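Local atomic coordinates of Pe family protein (Mycobacterium smegmatis, PDB entry 3Q4H), a protein that is a secreted small helical protein of the WXG100 family, CFP-10 subfamily, and probably pairs with an ESAT-6-like partner for export by a type VII secretion system. Residues A[7-10]-A[11-15]. Residues are numbered along the deposited sequence; the frame is centred on the assembly and turned at random.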
loop_
_atom_site.group_PDB
_atom_site.type_symbol
_atom_site.label_atom_id
_atom_site.label_comp_id
_atom_site.label_asym_id
_atom_site.label_seq_id
_atom_site.Cartn_x
_atom_site.Cartn_y
_atom_site.Cartn_z
ATOM N N ALA A 7 -0.935 -18.466 14.711
ATOM C CA ALA A 7 0.091 -18.035 13.749
ATOM C C ALA A 7 -0.543 -17.721 12.392
ATOM O O ALA A 7 0.096 -17.126 11.523
ATOM C CB ALA A 7 1.167 -19.099 13.596
ATOM N N HIS A 8 -1.796 -18.144 12.224
ATOM C CA HIS A 8 -2.644 -17.774 11.079
ATOM C C HIS A 8 -2.929 -16.258 11.023
ATOM O O HIS A 8 -3.180 -15.713 9.946
ATOM C CB HIS A 8 -3.948 -18.607 11.156
ATOM C CG HIS A 8 -5.094 -18.078 10.341
ATOM N ND1 HIS A 8 -5.377 -18.530 9.067
ATOM C CD2 HIS A 8 -6.066 -17.184 10.646
ATOM C CE1 HIS A 8 -6.455 -17.914 8.612
ATOM N NE2 HIS A 8 -6.892 -17.091 9.550
ATOM N N ILE A 9 -2.876 -15.583 12.172
ATOM C CA ILE A 9 -3.227 -14.155 12.252
ATOM C C ILE A 9 -2.191 -13.242 11.559
ATOM O O ILE A 9 -2.561 -12.424 10.712
ATOM C CB ILE A 9 -3.484 -13.713 13.727
ATOM C CG1 ILE A 9 -4.767 -14.354 14.270
ATOM C CG2 ILE A 9 -3.576 -12.202 13.836
ATOM C CD1 ILE A 9 -6.047 -13.868 13.595
ATOM N N PRO A 10 -0.896 -13.379 11.910
ATOM C CA PRO A 10 0.134 -12.666 11.167
ATOM C C PRO A 10 0.114 -12.901 9.654
ATOM O O PRO A 10 0.411 -11.981 8.894
ATOM C CB PRO A 10 1.422 -13.223 11.760
ATOM C CG PRO A 10 1.080 -13.555 13.133
ATOM C CD PRO A 10 -0.347 -13.984 13.135
ATOM N N GLN A 11 -0.217 -14.116 9.225
ATOM C CA GLN A 11 -0.309 -14.413 7.799
ATOM C C GLN A 11 -1.446 -13.629 7.157
ATOM O O GLN A 11 -1.278 -13.052 6.085
ATOM C CB GLN A 11 -0.486 -15.909 7.570
ATOM C CG GLN A 11 0.743 -16.703 7.964
ATOM C CD GLN A 11 0.607 -18.197 7.718
ATOM O OE1 GLN A 11 1.053 -19.015 8.526
ATOM N NE2 GLN A 11 -0.009 -18.561 6.597
ATOM N N LEU A 12 -2.592 -13.596 7.829
ATOM C CA LEU A 12 -3.755 -12.855 7.353
ATOM C C LEU A 12 -3.458 -11.365 7.243
ATOM O O LEU A 12 -3.674 -10.763 6.190
ATOM C CB LEU A 12 -4.938 -13.076 8.291
ATOM C CG LEU A 12 -6.279 -12.441 7.915
ATOM C CD1 LEU A 12 -6.769 -12.903 6.530
ATOM C CD2 LEU A 12 -7.332 -12.738 8.994
ATOM N N ILE A 13 -2.970 -10.784 8.340
ATOM C CA ILE A 13 -2.567 -9.378 8.400
ATOM C C ILE A 13 -1.606 -9.050 7.268
ATOM O O ILE A 13 -1.754 -8.028 6.603
ATOM C CB ILE A 13 -1.851 -9.056 9.731
ATOM C CG1 ILE A 13 -2.831 -9.103 10.903
ATOM C CG2 ILE A 13 -1.159 -7.687 9.675
ATOM C CD1 ILE A 13 -2.151 -9.187 12.244
ATOM N N ALA A 14 -0.621 -9.917 7.061
ATOM C CA ALA A 14 0.362 -9.712 6.014
ATOM C C ALA A 14 -0.343 -9.759 4.665
ATOM O O ALA A 14 -0.232 -8.829 3.876
ATOM C CB ALA A 14 1.463 -10.754 6.096
ATOM N N SER A 15 -1.106 -10.822 4.422
ATOM C CA SER A 15 -1.811 -10.981 3.146
ATOM C C SER A 15 -2.674 -9.776 2.807
ATOM O O SER A 15 -2.735 -9.357 1.662
ATOM C CB SER A 15 -2.685 -12.238 3.157
ATOM O OG SER A 15 -1.894 -13.411 3.075
#
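I9 and I13, one helical turn apart, meet through methyl groups: CG2 of I9 lies 3.7 Å from CD1 of I13, the two branched side chains crossing obliquely. With chi1 at -70°, I13 swings CG1 back along the helix, 3.3 Å from the carbonyl O of I9, and the extended chi2 carries CD1 on to that methyl. I9 O also accepts the hydrogen bond from I13 N (2.9 Å), which is nearly straight. L12 N to H8 O and A14 N to P10 O repeat the pattern with more tilted donors. P10 has no N-H to give, which costs little in the first turn of a helix. Q11 is exposed: its CG rests 3.6 Å from A7 O, while its amide keeps a polar end. Q11 O accepts from both S15 N and, on the opposite face of its plane, S15 OG (3.1 Å); the short serine hydroxyl reaches the carbonyl one turn back. V85 of helix 79-94 touches both isoleucines, while A31 and Q35 of the second copy of this protein pack on I13 and P10, respectively. A chain of another protein packs on L12 and S15. These are the amino-terminal turns of helix 8-38, within the helical-hairpin fold of WXG100 proteins.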